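Local coordinates for protein tRNA (cytosine(38)-C(5))-methyltransferase (Schizosaccharomyces pombe, PDB 6FDF) that methylates cytosine 38 in the anticodon loop of tRNA(Asp), transferring the methyl group from S-adenosyl-L-methionine to carbon 5 of the base, at residues A[22-27]-A[48-53]; A[107-112]-A[140-145]; A[223-228]-A[248-253]. All coordinates share one frame; numbering follows the deposited sequence. Where two conformers were deposited one is given.

Contact 1: residues A[22-27]-A[48-53]; sequences GMHYAL and EIYNLN. With SAH (S-adenosyl-L-homocysteine), chain E.
His24 turns the edge of its imidazole to the tip of Tyr50: ND1 donates to Tyr50 OH at 2.9 Å, with an N-H...O angle of 154° and the hydroxyl close to the imidazole plane. Putting CG opposite the backbone N (chi1 -167°) swings the His24 ring across to the neighbouring helix, where the two side chains cross at about a right angle. Tyr50 OH is also hydrogen-bonded to Glu15, and His54 stacks on the His24 ring. His24 and Tyr50 sit on successive helices, 22-29 and 44-54, of the Rossmann-like methyltransferase domain, and both rest on Ile36 of the strand between them. At the start of the first helix, Gly22 N lies 3.5 Å from SAH O. A leucine in place of His24 would probably leave Tyr50 OH without its imidazole donor and His54 without its stacking partner. Next to His24, Tyr25 reaches one turn further along the partner helix, its OH 3.3 Å from Asn53 CB. A water links the two polar ends, 2.6 Å from Tyr25 OH and donating to Asn53 OD1 at 3.0 Å. Asn53 ND2 bonds to Ile49 O (3.0 Å, 177°) and, with that water and Glu297 N on OD1, fixes the amide's rotation.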
loop_
_atom_site.group_PDB
_atom_site.type_symbol
_atom_site.label_atom_id
_atom_site.label_comp_id
_atom_site.label_asym_id
_atom_site.label_seq_id
_atom_site.Cartn_x
_atom_site.Cartn_y
_atom_site.Cartn_z
ATOM N N GLY A 22 2.021 -3.542 -6.156
ATOM C CA GLY A 22 0.630 -3.482 -5.735
ATOM C C GLY A 22 -0.272 -2.837 -6.770
ATOM O O GLY A 22 -1.376 -3.322 -7.026
ATOM N N MET A 23 0.185 -1.733 -7.385
ATOM C CA MET A 23 -0.637 -1.049 -8.386
ATOM C C MET A 23 -0.906 -1.941 -9.590
ATOM O O MET A 23 -2.019 -1.951 -10.130
ATOM C CB MET A 23 0.034 0.251 -8.845
ATOM C CG MET A 23 0.177 1.345 -7.799
ATOM S SD MET A 23 -1.427 2.051 -7.343
ATOM C CE MET A 23 -0.895 3.364 -6.250
ATOM N N HIS A 24 0.104 -2.697 -10.028
ATOM C CA HIS A 24 -0.088 -3.622 -11.136
ATOM C C HIS A 24 -1.100 -4.701 -10.766
ATOM O O HIS A 24 -1.974 -5.048 -11.569
ATOM C CB HIS A 24 1.265 -4.226 -11.525
ATOM C CG HIS A 24 1.271 -4.948 -12.839
ATOM N ND1 HIS A 24 2.420 -5.102 -13.588
ATOM C CD2 HIS A 24 0.286 -5.566 -13.534
ATOM C CE1 HIS A 24 2.140 -5.776 -14.690
ATOM N NE2 HIS A 24 0.853 -6.073 -14.681
ATOM N N TYR A 25 -1.017 -5.224 -9.541
ATOM C CA TYR A 25 -1.986 -6.226 -9.113
ATOM C C TYR A 25 -3.392 -5.643 -9.073
ATOM O O TYR A 25 -4.363 -6.322 -9.426
ATOM C CB TYR A 25 -1.616 -6.789 -7.743
ATOM C CG TYR A 25 -0.488 -7.798 -7.760
ATOM C CD1 TYR A 25 -0.624 -9.012 -8.415
ATOM C CD2 TYR A 25 0.693 -7.556 -7.066
ATOM C CE1 TYR A 25 0.398 -9.948 -8.411
ATOM C CE2 TYR A 25 1.719 -8.490 -7.055
ATOM C CZ TYR A 25 1.565 -9.679 -7.729
ATOM O OH TYR A 25 2.586 -10.603 -7.727
ATOM N N ALA A 26 -3.516 -4.381 -8.650
ATOM C CA ALA A 26 -4.828 -3.741 -8.599
ATOM C C ALA A 26 -5.375 -3.495 -9.997
ATOM O O ALA A 26 -6.582 -3.637 -10.231
ATOM C CB ALA A 26 -4.741 -2.429 -7.815
ATOM N N LEU A 27 -4.499 -3.138 -10.945
ATOM C CA LEU A 27 -4.921 -3.006 -12.335
ATOM C C LEU A 27 -5.422 -4.335 -12.882
ATOM O O LEU A 27 -6.400 -4.378 -13.639
ATOM C CB LEU A 27 -3.766 -2.474 -13.188
ATOM C CG LEU A 27 -3.455 -0.982 -13.021
ATOM C CD1 LEU A 27 -2.042 -0.688 -13.505
ATOM C CD2 LEU A 27 -4.461 -0.126 -13.781
ATOM N N GLU A 48 13.442 -6.792 -7.830
ATOM C CA GLU A 48 13.611 -8.231 -8.008
ATOM C C GLU A 48 12.281 -8.963 -7.856
ATOM O O GLU A 48 11.930 -9.809 -8.690
ATOM C CB GLU A 48 14.646 -8.763 -7.016
ATOM C CG GLU A 48 14.942 -10.243 -7.159
ATOM C CD GLU A 48 16.070 -10.699 -6.250
ATOM O OE1 GLU A 48 16.229 -11.921 -6.063
ATOM O OE2 GLU A 48 16.796 -9.830 -5.719
ATOM N N ILE A 49 11.526 -8.651 -6.795
ATOM C CA ILE A 49 10.199 -9.240 -6.624
ATOM C C ILE A 49 9.263 -8.788 -7.737
ATOM O O ILE A 49 8.503 -9.595 -8.289
ATOM C CB ILE A 49 9.631 -8.892 -5.232
ATOM C CG1 ILE A 49 10.557 -9.415 -4.129
ATOM C CG2 ILE A 49 8.207 -9.422 -5.068
ATOM C CD1 ILE A 49 10.724 -10.914 -4.154
ATOM N N TYR A 50 9.319 -7.508 -8.111
ATOM C CA TYR A 50 8.426 -7.016 -9.159
ATOM C C TYR A 50 8.625 -7.811 -10.444
ATOM O O TYR A 50 7.667 -8.314 -11.044
ATOM C CB TYR A 50 8.642 -5.516 -9.412
ATOM C CG TYR A 50 7.581 -4.921 -10.327
ATOM C CD1 TYR A 50 7.563 -5.212 -11.694
ATOM C CD2 TYR A 50 6.592 -4.087 -9.827
ATOM C CE1 TYR A 50 6.580 -4.693 -12.529
ATOM C CE2 TYR A 50 5.615 -3.551 -10.655
ATOM C CZ TYR A 50 5.610 -3.865 -12.001
ATOM O OH TYR A 50 4.636 -3.337 -12.820
ATOM N N ASN A 51 9.878 -7.933 -10.882
ATOM C CA ASN A 51 10.155 -8.538 -12.179
ATOM C C ASN A 51 9.891 -10.037 -12.169
ATOM O O ASN A 51 9.502 -10.602 -13.199
ATOM C CB ASN A 51 11.596 -8.231 -12.582
ATOM C CG ASN A 51 11.788 -6.769 -12.934
ATOM O OD1 ASN A 51 10.873 -6.123 -13.437
ATOM N ND2 ASN A 51 12.978 -6.239 -12.665
ATOM N N LEU A 52 10.112 -10.694 -11.028
ATOM C CA LEU A 52 9.841 -12.122 -10.928
ATOM C C LEU A 52 8.358 -12.426 -11.099
ATOM O O LEU A 52 7.998 -13.468 -11.663
ATOM C CB LEU A 52 10.336 -12.647 -9.581
ATOM C CG LEU A 52 9.967 -14.091 -9.238
ATOM C CD1 LEU A 52 10.619 -15.057 -10.215
ATOM C CD2 LEU A 52 10.353 -14.421 -7.803
ATOM N N ASN A 53 7.489 -11.520 -10.656
ATOM C CA ASN A 53 6.053 -11.765 -10.652
ATOM C C ASN A 53 5.329 -11.150 -11.843
ATOM O O ASN A 53 4.374 -11.743 -12.349
ATOM C CB ASN A 53 5.441 -11.239 -9.346
ATOM C CG ASN A 53 5.730 -12.149 -8.164
ATOM O OD1 ASN A 53 4.990 -13.093 -7.897
ATOM N ND2 ASN A 53 6.810 -11.859 -7.441
HETATM N N SAH E . 3.349 1.194 -3.856
HETATM C CA SAH E . 4.374 0.174 -3.818
HETATM C CB SAH E . 5.432 0.474 -2.754
HETATM C CG SAH E . 5.539 1.972 -2.474
HETATM S SD SAH E . 6.483 2.330 -1.023
HETATM C C SAH E . 3.751 -1.167 -3.589
HETATM O O SAH E . 2.504 -1.239 -3.550
HETATM O OXT SAH E . 4.515 -2.148 -3.463
HETATM C "C5'" SAH E . 7.444 3.612 -1.747
HETATM C "C4'" SAH E . 8.448 2.999 -2.724
HETATM O "O4'" SAH E . 9.074 4.068 -3.409
HETATM C "C3'" SAH E . 9.539 2.173 -2.042
HETATM O "O3'" SAH E . 9.638 0.893 -2.663
HETATM C "C2'" SAH E . 10.830 2.946 -2.321
HETATM O "O2'" SAH E . 11.924 2.074 -2.627
HETATM C "C1'" SAH E . 10.456 3.788 -3.535
HETATM N N9 SAH E . 11.135 5.100 -3.603
HETATM C C8 SAH E . 11.280 6.003 -2.612
HETATM N N7 SAH E . 11.957 7.091 -3.053
HETATM C C5 SAH E . 12.258 6.899 -4.352
HETATM C C6 SAH E . 12.955 7.653 -5.414
HETATM N N6 SAH E . 13.484 8.871 -5.165
HETATM N N1 SAH E . 13.039 7.071 -6.634
HETATM C C2 SAH E . 12.514 5.860 -6.891
HETATM N N3 SAH E . 11.867 5.119 -5.973
HETATM C C4 SAH E . 11.718 5.579 -4.704
HETATM O O HOH W 1 2.240 -12.843 -9.043
#

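Contact 2: residues A[107-112]-A[140-145]; sequences NILNVL and RKVLRN
The flat group touched here is the peptide carbonyl of Leu109, whose O meets methyl CG2 of Val142 at 3.6 Å in the conformer given; no ring or side-chain amide enters the contact. The other branch of Val142, CG1, packs against Leu109 CD2 at 3.7 Å. Two conformers of Val142 were deposited, so these methyl contacts are doubtful in detail; they hold for the one with CG1 set between the backbone N and the carbonyl carbon (chi1 66°). The backbones come nearest at this pair, with CA of Leu109 and CA of Val142 6.7 Å apart. Deeper in, Leu112 and Leu143 cross at about a right angle and meet methyl to methyl, CD2 of Leu112 lying 3.8 Å from CD2 of Leu143. Both leucines also rest on Tyr148 of strand 148-155, so helices 103-111 and 134-145 lie side by side on the sheet of the Rossmann-like domain. Leu109 also touches Glu138 and Cys139, one turn earlier on its partner helix. On the flank, Arg140 forms a salt bridge with Glu152. With no hydrogen bond between the segments, what joins them is the fit and burial of branched aliphatic groups, most surely the two leucine methyls.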
loop_
_atom_site.group_PDB
_atom_site.type_symbol
_atom_site.label_atom_id
_atom_site.label_comp_id
_atom_site.label_asym_id
_atom_site.label_seq_id
_atom_site.Cartn_x
_atom_site.Cartn_y
_atom_site.Cartn_z
ATOM N N ASN A 107 9.828 16.912 -7.715
ATOM C CA ASN A 107 10.338 16.860 -9.080
ATOM C C ASN A 107 9.237 16.464 -10.053
ATOM O O ASN A 107 9.124 17.051 -11.137
ATOM C CB ASN A 107 11.518 15.893 -9.176
ATOM C CG ASN A 107 12.109 15.837 -10.576
ATOM O OD1 ASN A 107 12.632 16.830 -11.082
ATOM N ND2 ASN A 107 12.028 14.669 -11.209
ATOM N N ILE A 108 8.406 15.482 -9.684
ATOM C CA ILE A 108 7.281 15.119 -10.544
ATOM C C ILE A 108 6.404 16.340 -10.786
ATOM O O ILE A 108 6.009 16.628 -11.921
ATOM C CB ILE A 108 6.474 13.959 -9.934
ATOM C CG1 ILE A 108 7.319 12.683 -9.871
ATOM C CG2 ILE A 108 5.215 13.693 -10.757
ATOM C CD1 ILE A 108 6.689 11.588 -9.026
ATOM N N LEU A 109 6.078 17.070 -9.714
ATOM C CA LEU A 109 5.192 18.223 -9.842
ATOM C C LEU A 109 5.827 19.338 -10.664
ATOM O O LEU A 109 5.119 20.070 -11.366
ATOM C CB LEU A 109 4.815 18.762 -8.461
ATOM C CG LEU A 109 4.120 17.814 -7.483
ATOM C CD1 LEU A 109 3.785 18.551 -6.192
ATOM C CD2 LEU A 109 2.879 17.197 -8.101
ATOM N N ASN A 110 7.152 19.495 -10.567
ATOM C CA ASN A 110 7.858 20.516 -11.334
ATOM C C ASN A 110 7.998 20.142 -12.804
ATOM O O ASN A 110 8.073 21.029 -13.663
ATOM C CB ASN A 110 9.243 20.754 -10.734
ATOM C CG ASN A 110 9.218 21.727 -9.574
ATOM O OD1 ASN A 110 8.390 22.636 -9.526
ATOM N ND2 ASN A 110 10.144 21.551 -8.635
ATOM N N VAL A 111 8.055 18.851 -13.113
ATOM C CA VAL A 111 8.264 18.429 -14.493
ATOM C C VAL A 111 6.948 18.229 -15.243
ATOM O O VAL A 111 6.890 18.456 -16.458
ATOM C CB VAL A 111 9.121 17.149 -14.500
ATOM C CG1 VAL A 111 9.129 16.508 -15.868
ATOM C CG2 VAL A 111 10.545 17.458 -14.025
ATOM N N LEU A 112 5.881 17.850 -14.535
ATOM C CA LEU A 112 4.584 17.585 -15.158
ATOM C C LEU A 112 4.125 18.665 -16.133
ATOM O O LEU A 112 3.680 18.311 -17.237
ATOM C CB LEU A 112 3.544 17.359 -14.051
ATOM C CG LEU A 112 2.081 17.222 -14.467
ATOM C CD1 LEU A 112 1.897 15.990 -15.326
ATOM C CD2 LEU A 112 1.194 17.163 -13.222
ATOM N N ARG A 140 -2.112 19.921 -5.191
ATOM C CA ARG A 140 -3.407 20.444 -5.628
ATOM C C ARG A 140 -3.234 21.649 -6.544
ATOM O O ARG A 140 -3.965 21.803 -7.532
ATOM C CB ARG A 140 -4.270 20.837 -4.422
ATOM C CG ARG A 140 -4.525 19.720 -3.433
ATOM C CD ARG A 140 -5.537 20.135 -2.375
ATOM N NE ARG A 140 -5.656 19.115 -1.341
ATOM C CZ ARG A 140 -4.964 19.115 -0.205
ATOM N NH1 ARG A 140 -5.123 18.127 0.665
ATOM N NH2 ARG A 140 -4.134 20.111 0.075
ATOM N N LYS A 141 -2.260 22.505 -6.237
ATOM C CA LYS A 141 -2.057 23.730 -7.001
ATOM C C LYS A 141 -1.628 23.436 -8.438
ATOM O O LYS A 141 -2.200 23.982 -9.390
ATOM C CB LYS A 141 -1.024 24.602 -6.285
ATOM C CG LYS A 141 -0.970 26.040 -6.728
ATOM C CD LYS A 141 -0.548 26.948 -5.572
ATOM C CE LYS A 141 0.646 26.388 -4.809
ATOM N NZ LYS A 141 1.060 27.290 -3.687
ATOM N N VAL A 142 -0.629 22.571 -8.621
ATOM C CA VAL A 142 -0.146 22.319 -9.977
ATOM C C VAL A 142 -1.169 21.513 -10.771
ATOM O O VAL A 142 -1.329 21.715 -11.981
ATOM C CB VAL A 142 1.236 21.635 -9.954
ATOM C CG1 VAL A 142 1.157 20.236 -9.366
ATOM C CG2 VAL A 142 1.835 21.608 -11.359
ATOM N N LEU A 143 -1.881 20.592 -10.114
ATOM C CA LEU A 143 -2.905 19.821 -10.814
ATOM C C LEU A 143 -4.052 20.719 -11.264
ATOM O O LEU A 143 -4.510 20.628 -12.409
ATOM C CB LEU A 143 -3.415 18.680 -9.928
ATOM C CG LEU A 143 -2.425 17.553 -9.630
ATOM C CD1 LEU A 143 -3.104 16.426 -8.850
ATOM C CD2 LEU A 143 -1.804 17.016 -10.911
ATOM N N ARG A 144 -4.543 21.581 -10.367
ATOM C CA ARG A 144 -5.570 22.550 -10.748
ATOM C C ARG A 144 -5.101 23.436 -11.899
ATOM O O ARG A 144 -5.844 23.667 -12.862
ATOM C CB ARG A 144 -5.959 23.408 -9.540
ATOM C CG ARG A 144 -6.812 24.629 -9.887
ATOM C CD ARG A 144 -7.070 25.544 -8.682
ATOM N NE ARG A 144 -5.944 26.421 -8.365
ATOM C CZ ARG A 144 -5.241 26.366 -7.236
ATOM N NH1 ARG A 144 -5.548 25.475 -6.303
ATOM N NH2 ARG A 144 -4.236 27.210 -7.037
ATOM N N ASN A 145 -3.860 23.919 -11.833
ATOM C CA ASN A 145 -3.352 24.786 -12.891
ATOM C C ASN A 145 -3.164 24.047 -14.210
ATOM O O ASN A 145 -3.256 24.666 -15.277
ATOM C CB ASN A 145 -2.039 25.433 -12.448
ATOM C CG ASN A 145 -2.252 26.525 -11.428
ATOM O OD1 ASN A 145 -3.377 26.996 -11.228
ATOM N ND2 ASN A 145 -1.178 26.937 -10.769
#

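Contact 3: residues A[223-228]-A[248-253]; sequences NKWGHQ and HLVQGA
Trp225 O accepts a 2.9 Å hydrogen bond from Gln228 N and, across the contact, meets Val250 CG1 at 3.8 Å. That bond belongs to the 3-10 segment 226-228 following helix 219-225; facing it is a loop that makes a type II beta turn from Val250 to Ala253, with Gly252 in the third position at a positive phi of 73°. The pair lies well apart from the Rossmann-like sheet, probably in the smaller, target-recognition part of the C5-methyltransferase fold. Val250 is the wedge. Its CG1, opposite the backbone N (chi1 168°), reaches Gln228 CB at 3.7 Å, while CG2 faces Trp225 CB at 4.0 Å, and the valine also touches Phe229. Gln251 is extended beyond CG and crosses the Gln228 side chain obliquely, OE1 coming within 3.2 Å of Gln228 CG. This approach is to carbon, and no hydrogen bond joins the two segments. The backbone N atoms of Val250 and Gln251 bind one glycerol and Gly252 N a second, both probably from the crystallisation liquor. On the helical side, His227, its CB pointing away from the loop, is hydrogen-bonded to Glu270. Trp225 points its CB toward Val250, but its indole leads off, and Lys224 CG sits 3.4 Å above the plane of the Trp225 ring, offset toward its rim.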
loop_
_atom_site.group_PDB
_atom_site.type_symbol
_atom_site.label_atom_id
_atom_site.label_comp_id
_atom_site.label_asym_id
_atom_site.label_seq_id
_atom_site.Cartn_x
_atom_site.Cartn_y
_atom_site.Cartn_z
ATOM N N ASN A 223 7.939 -10.760 27.791
ATOM C CA ASN A 223 8.159 -10.381 29.182
ATOM C C ASN A 223 8.507 -8.903 29.319
ATOM O O ASN A 223 8.161 -8.276 30.326
ATOM C CB ASN A 223 9.258 -11.243 29.798
ATOM C CG ASN A 223 8.761 -12.614 30.212
ATOM O OD1 ASN A 223 7.553 -12.841 30.327
ATOM N ND2 ASN A 223 9.689 -13.535 30.442
ATOM N N LYS A 224 9.202 -8.335 28.333
ATOM C CA LYS A 224 9.649 -6.951 28.431
ATOM C C LYS A 224 8.588 -5.954 27.976
ATOM O O LYS A 224 8.402 -4.914 28.619
ATOM C CB LYS A 224 10.930 -6.756 27.615
ATOM C CG LYS A 224 11.565 -5.384 27.779
ATOM C CD LYS A 224 11.642 -4.982 29.245
ATOM C CE LYS A 224 13.049 -4.548 29.627
ATOM N NZ LYS A 224 13.537 -3.443 28.759
ATOM N N TRP A 225 7.897 -6.240 26.873
ATOM C CA TRP A 225 6.996 -5.280 26.248
ATOM C C TRP A 225 5.625 -5.877 25.949
ATOM O O TRP A 225 4.843 -5.252 25.222
ATOM C CB TRP A 225 7.587 -4.732 24.941
ATOM C CG TRP A 225 8.975 -4.147 25.045
ATOM C CD1 TRP A 225 10.102 -4.597 24.411
ATOM C CD2 TRP A 225 9.376 -2.996 25.804
ATOM N NE1 TRP A 225 11.179 -3.803 24.736
ATOM C CE2 TRP A 225 10.761 -2.814 25.586
ATOM C CE3 TRP A 225 8.703 -2.107 26.646
ATOM C CZ2 TRP A 225 11.482 -1.779 26.181
ATOM C CZ3 TRP A 225 9.422 -1.081 27.240
ATOM C CH2 TRP A 225 10.798 -0.926 27.004
ATOM N N GLY A 226 5.333 -7.080 26.453
ATOM C CA GLY A 226 4.184 -7.832 25.968
ATOM C C GLY A 226 2.848 -7.138 26.150
ATOM O O GLY A 226 1.929 -7.342 25.352
ATOM N N HIS A 227 2.719 -6.297 27.179
ATOM C CA HIS A 227 1.458 -5.585 27.380
ATOM C C HIS A 227 1.156 -4.601 26.254
ATOM O O HIS A 227 0.012 -4.154 26.131
ATOM C CB HIS A 227 1.462 -4.868 28.733
ATOM C CG HIS A 227 1.423 -5.798 29.907
ATOM N ND1 HIS A 227 2.534 -6.084 30.671
ATOM C CD2 HIS A 227 0.407 -6.521 30.436
ATOM C CE1 HIS A 227 2.202 -6.933 31.626
ATOM N NE2 HIS A 227 0.917 -7.216 31.506
ATOM N N GLN A 228 2.148 -4.254 25.429
ATOM C CA GLN A 228 1.925 -3.329 24.326
ATOM C C GLN A 228 1.384 -4.000 23.065
ATOM O O GLN A 228 0.963 -3.293 22.140
ATOM C CB GLN A 228 3.219 -2.574 24.004
ATOM C CG GLN A 228 3.423 -1.335 24.868
ATOM C CD GLN A 228 4.561 -1.469 25.858
ATOM O OE1 GLN A 228 4.559 -2.357 26.710
ATOM N NE2 GLN A 228 5.535 -0.573 25.760
ATOM N N HIS A 248 9.796 -6.736 14.851
ATOM C CA HIS A 248 10.970 -6.122 15.468
ATOM C C HIS A 248 10.575 -5.132 16.553
ATOM O O HIS A 248 10.980 -5.293 17.708
ATOM C CB HIS A 248 11.828 -5.433 14.396
ATOM C CG HIS A 248 12.152 -6.313 13.231
ATOM N ND1 HIS A 248 12.962 -7.422 13.341
ATOM C CD2 HIS A 248 11.768 -6.253 11.934
ATOM C CE1 HIS A 248 13.062 -8.010 12.162
ATOM N NE2 HIS A 248 12.347 -7.320 11.291
ATOM N N LEU A 249 9.792 -4.116 16.209
ATOM C CA LEU A 249 9.212 -3.205 17.180
ATOM C C LEU A 249 7.833 -3.721 17.557
ATOM O O LEU A 249 7.117 -4.268 16.713
ATOM C CB LEU A 249 9.107 -1.796 16.597
ATOM C CG LEU A 249 10.438 -1.105 16.295
ATOM C CD1 LEU A 249 10.200 0.249 15.644
ATOM C CD2 LEU A 249 11.239 -0.954 17.573
ATOM N N VAL A 250 7.467 -3.553 18.826
ATOM C CA VAL A 250 6.206 -4.094 19.330
ATOM C C VAL A 250 5.064 -3.123 19.053
ATOM O O VAL A 250 4.134 -3.438 18.305
ATOM C CB VAL A 250 6.304 -4.410 20.835
ATOM C CG1 VAL A 250 4.913 -4.695 21.440
ATOM C CG2 VAL A 250 7.242 -5.576 21.077
ATOM N N GLN A 251 5.134 -1.927 19.630
ATOM C CA GLN A 251 3.975 -1.045 19.638
ATOM C C GLN A 251 3.784 -0.395 18.275
ATOM O O GLN A 251 4.734 0.118 17.674
ATOM C CB GLN A 251 4.119 0.018 20.727
ATOM C CG GLN A 251 2.847 0.823 20.961
ATOM C CD GLN A 251 2.855 1.556 22.286
ATOM O OE1 GLN A 251 2.248 1.109 23.257
ATOM N NE2 GLN A 251 3.548 2.685 22.335
ATOM N N GLY A 252 2.551 -0.434 17.778
ATOM C CA GLY A 252 2.225 0.260 16.548
ATOM C C GLY A 252 2.771 -0.358 15.282
ATOM O O GLY A 252 2.852 0.323 14.256
ATOM N N ALA A 253 3.153 -1.635 15.310
ATOM C CA ALA A 253 3.739 -2.273 14.141
ATOM C C ALA A 253 2.878 -3.388 13.565
ATOM O O ALA A 253 3.186 -3.882 12.473
ATOM C CB ALA A 253 5.131 -2.833 14.474
#

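Contacts 1 and 2 both pack helices of the Rossmann-like domain, their centres 27 Å apart, whereas contact 3 lies on the surface, on the far side of the chain's centre from contact 2. None of the three touches another. Contact 1, partly buried and beside the cofactor pocket, is polar: an imidazole, two tyrosine hydroxyls, an amide and a bridging water share directed bonds. Contact 2 is buried and almost wholly aliphatic, with one carbonyl oxygen against a methyl. Contact 3 also lacks hydrogen bonds between its segments, but joins a helix end to a loop through one valine and two glutamine side chains, with exposed polar groups around it.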